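Local coordinates for protein N-acyl-D-glutamate deacylase (Bordetella bronchiseptica, PDB 3GIP) that hydrolyses the amide bond of N-acyl-D-glutamates, probably freeing D-glutamate and the acyl acid, as a zinc-containing member of the amidohydrolase superfamily, at residues A[135-140]-A[465-470]; A[175-180]-A[206-211]; A[312-317]-A[369-374]. One frame throughout, in Å; residues are numbered along the deposited sequence.

Interaction 1. Residues A[135-140]-A[465-470]; sequences RPMINV and QPPADG
Met137 lies in the loop between helix 124-133 and strand 139-145, a strand of the amidohydrolase barrel, and meets Pro466 and Pro467 in the loop that follows strand 460-463. The thioether bridges backbones that stay well apart, the CA atoms of Met137 and Pro466 being 8.2 Å from each other. With CG anti to the backbone N (chi1 -173°), the methionine leaves its own loop and then bends at both chi2 and chi3, which lays its sulfur and terminal methyl against different rings. Met137 SD rests on Pro467, 3.7 Å from CD and slightly farther from CG, while Met137 CE touches Pro466 CB at 3.7 Å. The methionine side chain runs obliquely across both proline side chains. Nearby, Thr83 of helix 80-83 and Arg471 also pack on Met137, Arg135 O takes a weak hydrogen bond from Arg471, and the backbone of Val140 bonds to Gln474 and Leu476, tying the C-terminal tail to the start of the strand. No hydrogen bond joins the two segments. Neither proline has a backbone N-H to offer, and the bent thioether follows two adjacent rings, which implies that between these segments the contact rests on dispersion and buried apolar surface.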
loop_
_atom_site.group_PDB
_atom_site.type_symbol
_atom_site.label_atom_id
_atom_site.label_comp_id
_atom_site.label_asym_id
_atom_site.label_seq_id
_atom_site.Cartn_x
_atom_site.Cartn_y
_atom_site.Cartn_z
ATOM N N ARG A 135 2.321 -19.414 -6.106
ATOM C CA ARG A 135 3.212 -18.274 -5.917
ATOM C C ARG A 135 2.752 -17.001 -6.615
ATOM O O ARG A 135 2.353 -17.023 -7.778
ATOM C CB ARG A 135 4.629 -18.632 -6.372
ATOM C CG ARG A 135 5.291 -19.727 -5.539
ATOM C CD ARG A 135 5.350 -19.345 -4.066
ATOM N NE ARG A 135 5.954 -20.391 -3.242
ATOM C CZ ARG A 135 7.246 -20.704 -3.252
ATOM N NH1 ARG A 135 8.086 -20.050 -4.044
ATOM N NH2 ARG A 135 7.699 -21.677 -2.471
ATOM N N PRO A 136 2.807 -15.867 -5.898
ATOM C CA PRO A 136 2.404 -14.558 -6.419
ATOM C C PRO A 136 3.426 -14.008 -7.409
ATOM O O PRO A 136 4.590 -14.398 -7.386
ATOM C CB PRO A 136 2.300 -13.710 -5.156
ATOM C CG PRO A 136 3.410 -14.266 -4.305
ATOM C CD PRO A 136 3.233 -15.765 -4.489
ATOM N N MET A 137 2.984 -13.104 -8.278
ATOM C CA MET A 137 3.867 -12.505 -9.275
ATOM C C MET A 137 4.963 -11.679 -8.608
ATOM O O MET A 137 6.094 -11.615 -9.095
ATOM C CB MET A 137 3.065 -11.607 -10.221
ATOM C CG MET A 137 3.877 -11.067 -11.388
ATOM S SD MET A 137 4.425 -12.374 -12.508
ATOM C CE MET A 137 2.949 -12.576 -13.525
ATOM N N ILE A 138 4.609 -11.036 -7.503
ATOM C CA ILE A 138 5.549 -10.215 -6.750
ATOM C C ILE A 138 5.559 -10.691 -5.300
ATOM O O ILE A 138 4.756 -11.545 -4.915
ATOM C CB ILE A 138 5.158 -8.711 -6.791
ATOM C CG1 ILE A 138 3.805 -8.490 -6.112
ATOM C CG2 ILE A 138 5.105 -8.230 -8.234
ATOM C CD1 ILE A 138 3.420 -7.013 -5.979
ATOM N N ASN A 139 6.465 -10.145 -4.493
ATOM C CA ASN A 139 6.544 -10.547 -3.093
ATOM C C ASN A 139 5.357 -10.005 -2.319
ATOM O O ASN A 139 4.848 -8.918 -2.614
ATOM C CB ASN A 139 7.847 -10.055 -2.468
ATOM C CG ASN A 139 9.062 -10.561 -3.206
ATOM O OD1 ASN A 139 9.868 -9.776 -3.710
ATOM N ND2 ASN A 139 9.199 -11.880 -3.283
ATOM N N VAL A 140 4.920 -10.766 -1.321
ATOM C CA VAL A 140 3.773 -10.377 -0.517
ATOM C C VAL A 140 3.995 -10.441 0.987
ATOM O O VAL A 140 4.369 -11.482 1.530
ATOM C CB VAL A 140 2.554 -11.268 -0.844
ATOM C CG1 VAL A 140 1.346 -10.821 -0.031
ATOM C CG2 VAL A 140 2.257 -11.212 -2.333
ATOM N N GLN A 465 8.183 -9.135 -19.852
ATOM C CA GLN A 465 7.640 -10.464 -20.098
ATOM C C GLN A 465 7.485 -11.275 -18.815
ATOM O O GLN A 465 8.472 -11.696 -18.215
ATOM C CB GLN A 465 8.538 -11.228 -21.074
ATOM C CG GLN A 465 8.075 -12.650 -21.337
ATOM C CD GLN A 465 6.674 -12.707 -21.914
ATOM O OE1 GLN A 465 5.835 -13.486 -21.460
ATOM N NE2 GLN A 465 6.415 -11.882 -22.924
ATOM N N PRO A 466 6.237 -11.499 -18.375
ATOM C CA PRO A 466 6.026 -12.275 -17.153
ATOM C C PRO A 466 6.324 -13.754 -17.387
ATOM O O PRO A 466 6.304 -14.224 -18.525
ATOM C CB PRO A 466 4.558 -12.011 -16.824
ATOM C CG PRO A 466 3.943 -11.794 -18.169
ATOM C CD PRO A 466 4.969 -10.937 -18.871
ATOM N N PRO A 467 6.611 -14.502 -16.311
ATOM C CA PRO A 467 6.913 -15.932 -16.425
ATOM C C PRO A 467 5.747 -16.729 -16.992
ATOM O O PRO A 467 4.584 -16.416 -16.739
ATOM C CB PRO A 467 7.249 -16.326 -14.989
ATOM C CG PRO A 467 6.397 -15.403 -14.184
ATOM C CD PRO A 467 6.588 -14.085 -14.899
ATOM N N ALA A 468 6.067 -17.765 -17.761
ATOM C CA ALA A 468 5.049 -18.605 -18.374
ATOM C C ALA A 468 4.384 -19.537 -17.367
ATOM O O ALA A 468 3.163 -19.695 -17.369
ATOM C CB ALA A 468 5.666 -19.418 -19.506
ATOM N N ASP A 469 5.190 -20.149 -16.505
ATOM C CA ASP A 469 4.672 -21.077 -15.507
ATOM C C ASP A 469 4.623 -20.461 -14.111
ATOM O O ASP A 469 3.954 -19.451 -13.890
ATOM C CB ASP A 469 5.532 -22.345 -15.481
ATOM C CG ASP A 469 5.648 -23.001 -16.846
ATOM O OD1 ASP A 469 4.605 -23.408 -17.402
ATOM O OD2 ASP A 469 6.782 -23.106 -17.364
ATOM N N GLY A 470 5.332 -21.082 -13.174
ATOM C CA GLY A 470 5.355 -20.590 -11.809
ATOM C C GLY A 470 5.915 -19.186 -11.697
ATOM O O GLY A 470 6.871 -18.829 -12.389
#

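Interaction 2. Residues A[175-180]-A[206-211]; sequences AALEAG and RVAAER
Leu177 carries the contact between the C-terminal turns of helices 163-179 and 198-210, and one branch of it does nearly all the touching. Its first torsion puts CG beside the backbone N and anti to the carbonyl carbon (chi1 -60°), and together with an extended chi2 (-175°) this directs methyl CD1 toward helix 198-210. Leu177 CD1 sits 3.8 Å from Ala208 CA, nearer to that main-chain atom than to Ala208 CB at 4.5 Å. On one flank it approaches Val207, with 4.2 Å between Leu177 CD1 and Val207 CG1. On another it meets the aliphatic part of Arg211, whose CD lies 3.9 Å from Leu177 CD1 and 4.1 Å from Leu177 CB.

The arginine chain, extended from CG to NE, runs slantwise past the leucine, so that its methylenes serve the apolar contact while the guanidinium turns back to its own helix. There Arg211 NH1 donates to Val207 O over 3.0 Å, meeting a lone pair in the carbonyl plane; the bond is noticeably bent, with an N-H...O angle of 137°. This tether helps fix the course of the arginine over Leu177. The carboxylate of Glu178 is held by Gln174, and its OE2 remains 4.8 Å from Arg211 NH2; the opposite charges probably attract weakly across that gap, without forming a salt bridge.

Helix 163-179 ends in a Schellman motif at Gly180, and Leu177 O, bonded to Gly180 N there, is also taken by Arg213. The two helices are consecutive on the outside of the barrel, with strand 183-187 between them in sequence and its parallel neighbour 214-218 after the second. Val207 also packs on Gln170, Leu173 and Gln174; helix 124-133 meets the first helix through Val124, and Cys242 touches Ala208.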
loop_
_atom_site.group_PDB
_atom_site.type_symbol
_atom_site.label_atom_id
_atom_site.label_comp_id
_atom_site.label_asym_id
_atom_site.label_seq_id
_atom_site.Cartn_x
_atom_site.Cartn_y
_atom_site.Cartn_z
ATOM N N ALA A 175 -1.508 -15.335 16.774
ATOM C CA ALA A 175 -1.374 -16.454 15.855
ATOM C C ALA A 175 -0.957 -15.959 14.472
ATOM O O ALA A 175 -0.131 -16.579 13.804
ATOM C CB ALA A 175 -2.688 -17.218 15.764
ATOM N N ALA A 176 -1.531 -14.836 14.047
ATOM C CA ALA A 176 -1.212 -14.272 12.741
ATOM C C ALA A 176 0.254 -13.852 12.698
ATOM O O ALA A 176 0.962 -14.132 11.731
ATOM C CB ALA A 176 -2.115 -13.072 12.449
ATOM N N LEU A 177 0.709 -13.186 13.753
ATOM C CA LEU A 177 2.096 -12.745 13.825
ATOM C C LEU A 177 3.042 -13.942 13.869
ATOM O O LEU A 177 4.109 -13.925 13.257
ATOM C CB LEU A 177 2.312 -11.863 15.056
ATOM C CG LEU A 177 1.480 -10.576 15.124
ATOM C CD1 LEU A 177 1.912 -9.759 16.330
ATOM C CD2 LEU A 177 1.673 -9.764 13.844
ATOM N N GLU A 178 2.654 -14.987 14.594
ATOM C CA GLU A 178 3.497 -16.172 14.675
ATOM C C GLU A 178 3.568 -16.832 13.300
ATOM O O GLU A 178 4.569 -17.461 12.954
ATOM C CB GLU A 178 2.944 -17.150 15.722
ATOM C CG GLU A 178 2.845 -16.541 17.121
ATOM C CD GLU A 178 2.301 -17.499 18.166
ATOM O OE1 GLU A 178 1.395 -18.295 17.838
ATOM O OE2 GLU A 178 2.768 -17.442 19.325
ATOM N N ALA A 179 2.508 -16.664 12.511
ATOM C CA ALA A 179 2.448 -17.239 11.169
ATOM C C ALA A 179 3.270 -16.433 10.163
ATOM O O ALA A 179 3.564 -16.915 9.069
ATOM C CB ALA A 179 0.998 -17.333 10.702
ATOM N N GLY A 180 3.630 -15.205 10.526
ATOM C CA GLY A 180 4.431 -14.394 9.624
ATOM C C GLY A 180 3.886 -13.026 9.256
ATOM O O GLY A 180 4.532 -12.294 8.506
ATOM N N ARG A 206 -0.025 -3.974 22.137
ATOM C CA ARG A 206 0.920 -4.602 23.058
ATOM C C ARG A 206 1.392 -5.933 22.483
ATOM O O ARG A 206 2.565 -6.294 22.600
ATOM C CB ARG A 206 0.278 -4.838 24.431
ATOM C CG ARG A 206 0.034 -3.579 25.248
ATOM C CD ARG A 206 -0.149 -3.917 26.728
ATOM N NE ARG A 206 -1.287 -4.804 26.966
ATOM C CZ ARG A 206 -2.557 -4.412 26.970
ATOM N NH1 ARG A 206 -2.863 -3.141 26.750
ATOM N NH2 ARG A 206 -3.524 -5.294 27.193
ATOM N N VAL A 207 0.469 -6.665 21.869
ATOM C CA VAL A 207 0.797 -7.948 21.263
ATOM C C VAL A 207 1.775 -7.738 20.108
ATOM O O VAL A 207 2.741 -8.486 19.955
ATOM C CB VAL A 207 -0.473 -8.655 20.734
ATOM C CG1 VAL A 207 -0.098 -9.932 19.998
ATOM C CG2 VAL A 207 -1.410 -8.966 21.895
ATOM N N ALA A 208 1.523 -6.716 19.295
ATOM C CA ALA A 208 2.396 -6.429 18.161
ATOM C C ALA A 208 3.758 -5.921 18.637
ATOM O O ALA A 208 4.803 -6.380 18.173
ATOM C CB ALA A 208 1.738 -5.392 17.249
ATOM N N ALA A 209 3.735 -4.981 19.573
ATOM C CA ALA A 209 4.961 -4.395 20.106
ATOM C C ALA A 209 5.899 -5.440 20.707
ATOM O O ALA A 209 7.115 -5.380 20.512
ATOM C CB ALA A 209 4.616 -3.344 21.148
ATOM N N GLU A 210 5.334 -6.400 21.429
ATOM C CA GLU A 210 6.132 -7.447 22.062
ATOM C C GLU A 210 6.913 -8.267 21.041
ATOM O O GLU A 210 7.978 -8.810 21.346
ATOM C CB GLU A 210 5.232 -8.377 22.881
ATOM C CG GLU A 210 5.969 -9.545 23.526
ATOM C CD GLU A 210 6.988 -9.101 24.561
ATOM O OE1 GLU A 210 7.756 -9.961 25.045
ATOM O OE2 GLU A 210 7.022 -7.899 24.896
ATOM N N ARG A 211 6.384 -8.351 19.827
ATOM C CA ARG A 211 7.029 -9.116 18.770
ATOM C C ARG A 211 7.663 -8.217 17.714
ATOM O O ARG A 211 8.024 -8.672 16.627
ATOM C CB ARG A 211 6.000 -10.055 18.144
ATOM C CG ARG A 211 5.435 -11.016 19.176
ATOM C CD ARG A 211 4.229 -11.791 18.690
ATOM N NE ARG A 211 3.795 -12.738 19.715
ATOM C CZ ARG A 211 3.318 -12.390 20.908
ATOM N NH1 ARG A 211 3.199 -11.109 21.239
ATOM N NH2 ARG A 211 2.983 -13.328 21.784
#

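Interaction 3. Residues A[312-317]-A[369-374]; sequences ECSGEY and NDARPH
Ser314 and Gly315 occupy the corner of a type II turn and there face Ala371 and Arg372 at the protein surface. The turn opens at Cys313, whose carbonyl O accepts a 3.0 Å hydrogen bond from Glu316 N. Ser314 turns its side chain to the other segment: its OG, beside the backbone N (chi1 -68°), lies 3.6 Å from Ala371 CB, and its CB is 4.2 Å from Arg372 CB. The CA atoms of Ser314 and Arg372 come within 6.1 Å, and no hydrogen bond joins the segments. The carbonyl O of Ser314 lies over one face of the Arg372 guanidinium. Both loops lean on strand 303-307, the edge strand of a three-stranded antiparallel sheet that accompanies the amidohydrolase barrel: Gly315 and Glu316 bond through their backbones to Ile304, and Arg372 to Thr305. Next, Gly315 takes the positive phi (91°) characteristic of the third position of a type II turn, and its bare CA lets Arg372 NH1 approach to 3.5 Å. The arginine chain starts with CG anti to the backbone N and then bends at chi2 and chi3, which curls the guanidinium back against the turn. Glu316 directs its side chain elsewhere, forming a salt bridge with Arg324. Tyr317 stands at the N-cap position of helix 318-325, its hydroxyl hydrogen-bonded to Arg303.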
loop_
_atom_site.group_PDB
_atom_site.type_symbol
_atom_site.label_atom_id
_atom_site.label_comp_id
_atom_site.label_asym_id
_atom_site.label_seq_id
_atom_site.Cartn_x
_atom_site.Cartn_y
_atom_site.Cartn_z
ATOM N N GLU A 312 -23.968 1.020 -14.458
ATOM C CA GLU A 312 -23.910 1.971 -15.561
ATOM C C GLU A 312 -23.366 3.316 -15.082
ATOM O O GLU A 312 -22.848 4.104 -15.876
ATOM C CB GLU A 312 -25.310 2.178 -16.165
ATOM C CG GLU A 312 -26.274 3.004 -15.297
ATOM C CD GLU A 312 -26.981 2.198 -14.216
ATOM O OE1 GLU A 312 -26.535 1.078 -13.903
ATOM O OE2 GLU A 312 -27.989 2.701 -13.672
ATOM N N CYS A 313 -23.464 3.558 -13.779
ATOM C CA CYS A 313 -23.035 4.828 -13.197
ATOM C C CYS A 313 -21.543 5.016 -12.942
ATOM O O CYS A 313 -21.117 6.099 -12.546
ATOM C CB CYS A 313 -23.816 5.087 -11.909
ATOM S SG CYS A 313 -25.595 5.307 -12.177
ATOM N N SER A 314 -20.740 3.982 -13.163
ATOM C CA SER A 314 -19.308 4.134 -12.955
ATOM C C SER A 314 -18.809 5.261 -13.853
ATOM O O SER A 314 -19.161 5.322 -15.030
ATOM C CB SER A 314 -18.572 2.837 -13.295
ATOM O OG SER A 314 -18.904 1.823 -12.364
ATOM N N GLY A 315 -18.009 6.157 -13.282
ATOM C CA GLY A 315 -17.463 7.269 -14.044
ATOM C C GLY A 315 -18.305 8.530 -14.014
ATOM O O GLY A 315 -17.865 9.593 -14.466
ATOM N N GLU A 316 -19.512 8.422 -13.470
ATOM C CA GLU A 316 -20.427 9.558 -13.401
ATOM C C GLU A 316 -20.375 10.316 -12.076
ATOM O O GLU A 316 -19.989 9.764 -11.045
ATOM C CB GLU A 316 -21.861 9.076 -13.661
ATOM C CG GLU A 316 -22.044 8.463 -15.042
ATOM C CD GLU A 316 -23.455 7.954 -15.307
ATOM O OE1 GLU A 316 -24.320 8.048 -14.413
ATOM O OE2 GLU A 316 -23.695 7.452 -16.426
ATOM N N TYR A 317 -20.752 11.592 -12.121
ATOM C CA TYR A 317 -20.787 12.441 -10.933
ATOM C C TYR A 317 -22.092 12.215 -10.183
ATOM O O TYR A 317 -23.159 12.119 -10.798
ATOM C CB TYR A 317 -20.727 13.924 -11.314
ATOM C CG TYR A 317 -19.394 14.406 -11.827
ATOM C CD1 TYR A 317 -18.240 14.281 -11.058
ATOM C CD2 TYR A 317 -19.294 15.027 -13.073
ATOM C CE1 TYR A 317 -17.011 14.764 -11.511
ATOM C CE2 TYR A 317 -18.069 15.514 -13.539
ATOM C CZ TYR A 317 -16.937 15.379 -12.751
ATOM O OH TYR A 317 -15.728 15.856 -13.201
ATOM N N ASN A 369 -10.356 -4.130 -8.014
ATOM C CA ASN A 369 -11.635 -4.635 -8.507
ATOM C C ASN A 369 -12.625 -3.564 -8.961
ATOM O O ASN A 369 -13.673 -3.887 -9.522
ATOM C CB ASN A 369 -12.293 -5.541 -7.459
ATOM C CG ASN A 369 -12.443 -4.872 -6.114
ATOM O OD1 ASN A 369 -13.076 -3.823 -5.993
ATOM N ND2 ASN A 369 -11.862 -5.483 -5.085
ATOM N N ASP A 370 -12.297 -2.296 -8.731
ATOM C CA ASP A 370 -13.170 -1.195 -9.142
ATOM C C ASP A 370 -13.349 -1.174 -10.661
ATOM O O ASP A 370 -12.400 -1.399 -11.408
ATOM C CB ASP A 370 -12.580 0.147 -8.698
ATOM C CG ASP A 370 -12.707 0.387 -7.209
ATOM O OD1 ASP A 370 -13.045 -0.559 -6.463
ATOM O OD2 ASP A 370 -12.457 1.535 -6.779
ATOM N N ALA A 371 -14.567 -0.889 -11.117
ATOM C CA ALA A 371 -14.846 -0.833 -12.551
ATOM C C ALA A 371 -14.094 0.332 -13.190
ATOM O O ALA A 371 -13.531 0.203 -14.277
ATOM C CB ALA A 371 -16.347 -0.682 -12.787
ATOM N N ARG A 372 -14.103 1.473 -12.508
ATOM C CA ARG A 372 -13.417 2.677 -12.974
ATOM C C ARG A 372 -12.600 3.155 -11.781
ATOM O O ARG A 372 -12.963 4.114 -11.099
ATOM C CB ARG A 372 -14.426 3.750 -13.384
ATOM C CG ARG A 372 -13.784 5.011 -13.941
ATOM C CD ARG A 372 -13.062 4.732 -15.247
ATOM N NE ARG A 372 -13.997 4.395 -16.315
ATOM C CZ ARG A 372 -14.884 5.245 -16.822
ATOM N NH1 ARG A 372 -14.956 6.486 -16.359
ATOM N NH2 ARG A 372 -15.701 4.855 -17.791
ATOM N N PRO A 373 -11.472 2.491 -11.522
ATOM C CA PRO A 373 -10.599 2.830 -10.400
ATOM C C PRO A 373 -9.877 4.165 -10.463
ATOM O O PRO A 373 -9.737 4.777 -11.521
ATOM C CB PRO A 373 -9.607 1.678 -10.391
ATOM C CG PRO A 373 -9.417 1.436 -11.860
ATOM C CD PRO A 373 -10.845 1.465 -12.378
ATOM N N HIS A 374 -9.420 4.589 -9.293
ATOM C CA HIS A 374 -8.630 5.797 -9.148
ATOM C C HIS A 374 -7.314 5.374 -9.817
ATOM O O HIS A 374 -6.821 4.266 -9.585
ATOM C CB HIS A 374 -8.453 6.083 -7.653
ATOM C CG HIS A 374 -7.554 7.239 -7.350
ATOM N ND1 HIS A 374 -7.856 8.182 -6.391
ATOM C CD2 HIS A 374 -6.338 7.574 -7.839
ATOM C CE1 HIS A 374 -6.862 9.048 -6.304
ATOM N NE2 HIS A 374 -5.930 8.701 -7.171
#

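How the interactions relate
The three contacts share no element and do not touch one another. Interactions 1 and 2 are partly buried: interaction 1 joins the entry to a barrel strand to a loop near the C-terminus, and interaction 2 joins successive outer helices of the barrel. Interaction 3 is a surface contact of loops beside the small antiparallel sheet. Interactions 2 and 3 lie on opposite sides of the chain's centre, with centres about 37 Å apart, and both fall within the long stretch of chain that separates 135-140 from 465-470. None has a hydrogen bond between its segments. Interaction 1 is wholly apolar, interaction 2 mixes a leucine with arginine methylenes, and interaction 3 sets a guanidinium beside turn backbone and a serine hydroxyl beside an alanine methyl.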